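Local coordinates for molybdopterin-guanine dinucleotide biosynthesis protein A (MobA) (Archaeoglobus fulgidus, PDB 3NGW) that probably transfers a guanylyl group from GTP to molybdopterin, making the guanine dinucleotide form of the molybdenum cofactor, at residues Q40-C45 against E59-W64; M93-P98 against E172-F177. All blocks are in the same frame, centred on the assembly; numbering follows the deposited sequence.

Overall arrangement
From the N terminus, the chain lays down strand 2-6 and helix 28-36 before strand 40-44, where interaction 1 opens. It closes a loop of 13 residues, after helix 48-55, by pairing strand 62-63 with strand 40-44 at one edge of the mixed sheet. Interaction 2 opens only after strand 86-90, so the two follow in series, neither nested nor crossed, their centres about 20 Å apart. It closes a much longer loop of 73 residues that takes in most of helix 98-111, helices 135-143 and 150-154, and strands 115-119, 129-130 and 158-162. There 172-177 packs on 93-98 and beside helix 182-194, which the disulfide Cys24-Cys192 ties back to the N-terminal region.

Interaction 1. Residues Q40-C45 against E59-W64; sequences QTVFVC and EAEFIW
Glu61 O takes the amide of Phe43 at 2.8 Å from its N, and the CA-H of Val42 also leans on this oxygen. One residue on, Phe43 O receives Ile63 N at 3.0 Å, and Ile63 O accepts Cys45 N at 2.8 Å. These bonds pair two parallel strands, the ends of a beta-alpha-beta crossover through helix 48-55, and put strand 62-63 at the margin of the mixed sheet. Ahead of them a water links Thr41 O to Glu61 N.

One face carries Phe43 and Phe62. Their rings meet obliquely, planes 42° apart, with Phe62 CD2 3.5 Å from Phe43 CB; Ala60 CB touches the Phe43 ring at CE2, and Cys45 SG sits 3.8 Å from Phe62 CD2. Helix 28-36 packs on Phe43, and helix 48-55 on Phe62.

On the other face, Ile63 CG1 stands between its backbone N and carbonyl carbon, which lets CD1 touch both Val42 CG2 (3.6 Å) and Val44 CG2 (3.9 Å). Glu61 runs beside Val42, its CG against CG1, before the chain bends toward a weak hydrogen bond with His82. The chemistry thus divides: backbone polar groups set the register of the strand pair, while largely apolar side-chain contacts flank them on both faces.

Interaction 2. Residues M93-P98 against E172-F177; sequences MPFVKP and ELISFF
The Phe95 ring has Pro94 CG over the centre of one face and Phe177 CD1 at its edge, near the ring plane, 3.5 Å from CE2. The two phenylalanines run alongside one another, their planes turned 35° apart. In this alpha/beta fold of the MobA-like NTP transferase family, the short 3-10 turn 174-176, after strand 158-162, sets against the loop leading into helix 98-111.

Ile174 CG1, anti to its own backbone N (chi1 -167°), meets Phe95 CB at 3.7 Å, and both residues also touch Ile191 of helix 182-194. An alanine at Phe95 would keep the CB contact but is likely to leave Phe177 CD1 without its aromatic neighbour and Pro94 CG without the ring it covers. Phe177 in turn packs on helix 182-194, about 4 Å, side chain to side chain, from Asp184, which binds calcium in a structure of this protein, although this chain's copy holds none in the model.

Between the two backbones a water accepts from Phe95 N and lies 2.6 Å from Phe177 O and 3.0 Å from Ile174 O. Selenomethionine Met93 runs past the carbonyls of Ser175 and Phe177, CG 3.3 Å from Phe177 O and SE near Ser175 O. At the far end Ser175 OG is gripped twice: it is hydrogen-bonded to Asp170 OD1 and accepts the amide of Lys97, the N-cap residue, with N 2.9 Å away.

Interaction 1. Residues Q40-C45 against E59-W64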
loop_
_atom_site.group_PDB
_atom_site.type_symbol
_atom_site.label_atom_id
_atom_site.label_comp_id
_atom_site.label_asym_id
_atom_site.label_seq_id
_atom_site.Cartn_x
_atom_site.Cartn_y
_atom_site.Cartn_z
ATOM N N GLN A 40 -9.532 4.464 -9.322
ATOM C CA GLN A 40 -10.068 3.118 -9.536
ATOM C C GLN A 40 -9.358 2.290 -8.486
ATOM O O GLN A 40 -8.340 1.647 -8.748
ATOM C CB GLN A 40 -9.717 2.615 -10.924
ATOM C CG GLN A 40 -10.491 1.373 -11.293
ATOM C CD GLN A 40 -10.048 0.809 -12.618
ATOM O OE1 GLN A 40 -9.526 1.539 -13.462
ATOM N NE2 GLN A 40 -10.264 -0.491 -12.820
ATOM N N THR A 41 -9.939 2.303 -7.297
ATOM C CA THR A 41 -9.357 1.682 -6.120
ATOM C C THR A 41 -10.034 0.457 -5.521
ATOM O O THR A 41 -11.249 0.329 -5.561
ATOM C CB THR A 41 -9.281 2.751 -5.015
ATOM O OG1 THR A 41 -8.663 3.924 -5.554
ATOM C CG2 THR A 41 -8.505 2.256 -3.821
ATOM N N VAL A 42 -9.222 -0.446 -4.980
ATOM C CA VAL A 42 -9.726 -1.608 -4.259
ATOM C C VAL A 42 -8.950 -1.608 -2.957
ATOM O O VAL A 42 -7.797 -1.191 -2.912
ATOM C CB VAL A 42 -9.489 -2.967 -4.980
ATOM C CG1 VAL A 42 -10.276 -3.018 -6.266
ATOM C CG2 VAL A 42 -8.004 -3.192 -5.225
ATOM N N PHE A 43 -9.602 -2.045 -1.893
ATOM C CA PHE A 43 -8.965 -2.113 -0.595
ATOM C C PHE A 43 -8.753 -3.588 -0.307
ATOM O O PHE A 43 -9.712 -4.357 -0.207
ATOM C CB PHE A 43 -9.864 -1.457 0.441
ATOM C CG PHE A 43 -10.041 0.016 0.221
ATOM C CD1 PHE A 43 -9.169 0.933 0.803
ATOM C CD2 PHE A 43 -11.039 0.484 -0.627
ATOM C CE1 PHE A 43 -9.291 2.310 0.538
ATOM C CE2 PHE A 43 -11.173 1.845 -0.902
ATOM C CZ PHE A 43 -10.297 2.763 -0.320
ATOM N N VAL A 44 -7.485 -3.977 -0.203
ATOM C CA VAL A 44 -7.118 -5.366 0.027
ATOM C C VAL A 44 -7.031 -5.735 1.502
ATOM O O VAL A 44 -6.135 -5.292 2.220
ATOM C CB VAL A 44 -5.775 -5.688 -0.645
ATOM C CG1 VAL A 44 -5.509 -7.194 -0.577
ATOM C CG2 VAL A 44 -5.797 -5.201 -2.085
ATOM N N CYS A 45 -7.977 -6.560 1.934
ATOM C CA CYS A 45 -8.062 -7.014 3.317
ATOM C C CYS A 45 -7.252 -8.279 3.535
ATOM O O CYS A 45 -6.905 -8.974 2.579
ATOM C CB CYS A 45 -9.523 -7.279 3.680
ATOM S SG CYS A 45 -10.607 -5.887 3.316
ATOM N N GLU A 59 -19.178 1.735 1.654
ATOM C CA GLU A 59 -19.485 1.351 0.291
ATOM C C GLU A 59 -18.207 1.539 -0.527
ATOM O O GLU A 59 -17.945 2.635 -1.034
ATOM C CB GLU A 59 -20.566 2.266 -0.263
ATOM C CG GLU A 59 -21.237 1.783 -1.524
ATOM C CD GLU A 59 -22.477 0.968 -1.223
ATOM O OE1 GLU A 59 -22.327 -0.149 -0.673
ATOM O OE2 GLU A 59 -23.600 1.448 -1.524
ATOM N N ALA A 60 -17.403 0.483 -0.632
ATOM C CA ALA A 60 -16.151 0.518 -1.389
ATOM C C ALA A 60 -15.855 -0.906 -1.820
ATOM O O ALA A 60 -16.513 -1.832 -1.370
ATOM C CB ALA A 60 -15.013 1.061 -0.522
ATOM N N GLU A 61 -14.875 -1.080 -2.692
ATOM C CA GLU A 61 -14.521 -2.404 -3.177
ATOM C C GLU A 61 -13.477 -3.071 -2.261
ATOM O O GLU A 61 -12.308 -2.691 -2.266
ATOM C CB GLU A 61 -13.987 -2.266 -4.610
ATOM C CG GLU A 61 -13.541 -3.559 -5.288
ATOM C CD GLU A 61 -14.576 -4.122 -6.256
ATOM O OE1 GLU A 61 -15.710 -4.399 -5.817
ATOM O OE2 GLU A 61 -14.249 -4.291 -7.452
ATOM N N PHE A 62 -13.907 -4.048 -1.465
ATOM C CA PHE A 62 -13.000 -4.760 -0.570
ATOM C C PHE A 62 -12.733 -6.155 -1.089
ATOM O O PHE A 62 -13.655 -6.948 -1.262
ATOM C CB PHE A 62 -13.570 -4.858 0.846
ATOM C CG PHE A 62 -13.725 -3.539 1.524
ATOM C CD1 PHE A 62 -14.979 -2.939 1.617
ATOM C CD2 PHE A 62 -12.619 -2.869 2.029
ATOM C CE1 PHE A 62 -15.139 -1.693 2.209
ATOM C CE2 PHE A 62 -12.764 -1.620 2.625
ATOM C CZ PHE A 62 -14.035 -1.025 2.711
ATOM N N ILE A 63 -11.464 -6.452 -1.332
ATOM C CA ILE A 63 -11.076 -7.756 -1.848
ATOM C C ILE A 63 -10.083 -8.452 -0.902
ATOM O O ILE A 63 -9.653 -7.873 0.097
ATOM C CB ILE A 63 -10.464 -7.601 -3.266
ATOM C CG1 ILE A 63 -9.180 -6.764 -3.209
ATOM C CG2 ILE A 63 -11.469 -6.900 -4.179
ATOM C CD1 ILE A 63 -8.425 -6.709 -4.525
ATOM N N TRP A 64 -9.723 -9.690 -1.225
ATOM C CA TRP A 64 -8.803 -10.462 -0.406
ATOM C C TRP A 64 -8.152 -11.543 -1.269
ATOM O O TRP A 64 -8.653 -11.848 -2.351
ATOM C CB TRP A 64 -9.569 -11.092 0.761
ATOM C CG TRP A 64 -10.639 -12.067 0.328
ATOM C CD1 TRP A 64 -10.480 -13.402 0.074
ATOM C CD2 TRP A 64 -12.018 -11.772 0.052
ATOM N NE1 TRP A 64 -11.671 -13.956 -0.339
ATOM C CE2 TRP A 64 -12.630 -12.977 -0.360
ATOM C CE3 TRP A 64 -12.794 -10.609 0.117
ATOM C CZ2 TRP A 64 -13.975 -13.054 -0.710
ATOM C CZ3 TRP A 64 -14.138 -10.683 -0.231
ATOM C CH2 TRP A 64 -14.716 -11.902 -0.639
HETATM O O HOH W 1 -13.375 1.041 -4.059
#

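Interaction 2. Residues M93-P98 against E172-F177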
loop_
_atom_site.group_PDB
_atom_site.type_symbol
_atom_site.label_atom_id
_atom_site.label_comp_id
_atom_site.label_asym_id
_atom_site.label_seq_id
_atom_site.Cartn_x
_atom_site.Cartn_y
_atom_site.Cartn_z
HETATM N N MSE A 93 0.533 4.328 5.808
HETATM C CA MSE A 93 0.979 5.642 5.354
HETATM C C MSE A 93 -0.273 6.471 5.031
HETATM O O MSE A 93 -0.757 6.460 3.901
HETATM C CB MSE A 93 1.864 5.482 4.111
HETATM C CG MSE A 93 3.223 4.859 4.405
HETATM SE SE MSE A 93 4.264 4.349 2.844
HETATM C CE MSE A 93 3.884 2.446 2.828
ATOM N N PRO A 94 -0.813 7.193 6.024
ATOM C CA PRO A 94 -2.013 8.013 5.839
ATOM C C PRO A 94 -1.808 9.377 5.188
ATOM O O PRO A 94 -2.783 10.037 4.834
ATOM C CB PRO A 94 -2.534 8.158 7.254
ATOM C CG PRO A 94 -1.262 8.351 8.003
ATOM C CD PRO A 94 -0.387 7.236 7.433
ATOM N N PHE A 95 -0.557 9.801 5.034
ATOM C CA PHE A 95 -0.272 11.104 4.443
ATOM C C PHE A 95 0.202 11.049 3.005
ATOM O O PHE A 95 0.717 12.040 2.493
ATOM C CB PHE A 95 0.770 11.839 5.282
ATOM C CG PHE A 95 0.391 11.972 6.719
ATOM C CD1 PHE A 95 -0.836 12.525 7.073
ATOM C CD2 PHE A 95 1.244 11.525 7.719
ATOM C CE1 PHE A 95 -1.209 12.641 8.407
ATOM C CE2 PHE A 95 0.887 11.635 9.055
ATOM C CZ PHE A 95 -0.347 12.192 9.400
ATOM N N VAL A 96 0.026 9.904 2.352
ATOM C CA VAL A 96 0.459 9.764 0.974
ATOM C C VAL A 96 -0.158 10.823 0.084
ATOM O O VAL A 96 -1.343 11.126 0.196
ATOM C CB VAL A 96 0.101 8.391 0.399
ATOM C CG1 VAL A 96 0.359 8.385 -1.100
ATOM C CG2 VAL A 96 0.931 7.311 1.080
ATOM N N LYS A 97 0.663 11.387 -0.796
ATOM C CA LYS A 97 0.202 12.406 -1.725
ATOM C C LYS A 97 -0.165 11.799 -3.070
ATOM O O LYS A 97 0.654 11.150 -3.722
ATOM C CB LYS A 97 1.264 13.495 -1.896
ATOM C CG LYS A 97 1.127 14.596 -0.857
ATOM C CD LYS A 97 2.064 15.762 -1.097
ATOM C CE LYS A 97 1.434 17.067 -0.593
ATOM N NZ LYS A 97 0.890 16.952 0.807
ATOM N N PRO A 98 -1.420 11.999 -3.497
ATOM C CA PRO A 98 -1.924 11.474 -4.770
ATOM C C PRO A 98 -1.022 11.835 -5.943
ATOM O O PRO A 98 -0.893 11.061 -6.888
ATOM C CB PRO A 98 -3.312 12.105 -4.874
ATOM C CG PRO A 98 -3.739 12.196 -3.431
ATOM C CD PRO A 98 -2.476 12.742 -2.784
ATOM N N GLU A 172 8.452 17.307 1.817
ATOM C CA GLU A 172 9.066 16.596 2.933
ATOM C C GLU A 172 8.942 15.077 2.834
ATOM O O GLU A 172 9.260 14.358 3.785
ATOM C CB GLU A 172 8.441 17.075 4.242
ATOM C CG GLU A 172 8.421 18.588 4.390
ATOM C CD GLU A 172 7.436 19.066 5.448
ATOM O OE1 GLU A 172 7.328 20.297 5.646
ATOM O OE2 GLU A 172 6.764 18.217 6.079
ATOM N N LEU A 173 8.492 14.590 1.683
ATOM C CA LEU A 173 8.327 13.159 1.474
ATOM C C LEU A 173 7.488 12.545 2.593
ATOM O O LEU A 173 7.735 11.419 3.025
ATOM C CB LEU A 173 9.693 12.474 1.414
ATOM C CG LEU A 173 10.652 12.999 0.346
ATOM C CD1 LEU A 173 11.939 12.213 0.409
ATOM C CD2 LEU A 173 10.016 12.878 -1.036
ATOM N N ILE A 174 6.496 13.300 3.053
ATOM C CA ILE A 174 5.606 12.861 4.118
ATOM C C ILE A 174 4.816 11.625 3.680
ATOM O O ILE A 174 4.286 10.892 4.510
ATOM C CB ILE A 174 4.642 14.017 4.530
ATOM C CG1 ILE A 174 3.932 13.672 5.836
ATOM C CG2 ILE A 174 3.647 14.296 3.416
ATOM C CD1 ILE A 174 4.878 13.516 7.011
ATOM N N SER A 175 4.764 11.386 2.373
ATOM C CA SER A 175 4.047 10.235 1.835
ATOM C C SER A 175 4.616 8.907 2.350
ATOM O O SER A 175 3.919 7.892 2.367
ATOM C CB SER A 175 4.111 10.244 0.298
ATOM O OG SER A 175 3.489 11.382 -0.260
ATOM N N PHE A 176 5.876 8.935 2.777
ATOM C CA PHE A 176 6.584 7.745 3.258
ATOM C C PHE A 176 6.519 7.506 4.761
ATOM O O PHE A 176 7.047 6.519 5.269
ATOM C CB PHE A 176 8.042 7.823 2.798
ATOM C CG PHE A 176 8.200 7.703 1.313
ATOM C CD1 PHE A 176 8.194 6.453 0.703
ATOM C CD2 PHE A 176 8.269 8.837 0.513
ATOM C CE1 PHE A 176 8.253 6.325 -0.690
ATOM C CE2 PHE A 176 8.328 8.725 -0.878
ATOM C CZ PHE A 176 8.316 7.461 -1.482
ATOM N N PHE A 177 5.864 8.411 5.471
ATOM C CA PHE A 177 5.727 8.293 6.909
ATOM C C PHE A 177 4.825 7.114 7.260
ATOM O O PHE A 177 3.675 7.041 6.828
ATOM C CB PHE A 177 5.166 9.603 7.462
ATOM C CG PHE A 177 4.821 9.552 8.915
ATOM C CD1 PHE A 177 3.515 9.327 9.323
ATOM C CD2 PHE A 177 5.802 9.709 9.879
ATOM C CE1 PHE A 177 3.194 9.261 10.672
ATOM C CE2 PHE A 177 5.487 9.644 11.226
ATOM C CZ PHE A 177 4.184 9.421 11.624
HETATM O O HOH W 2 2.509 8.593 5.130
#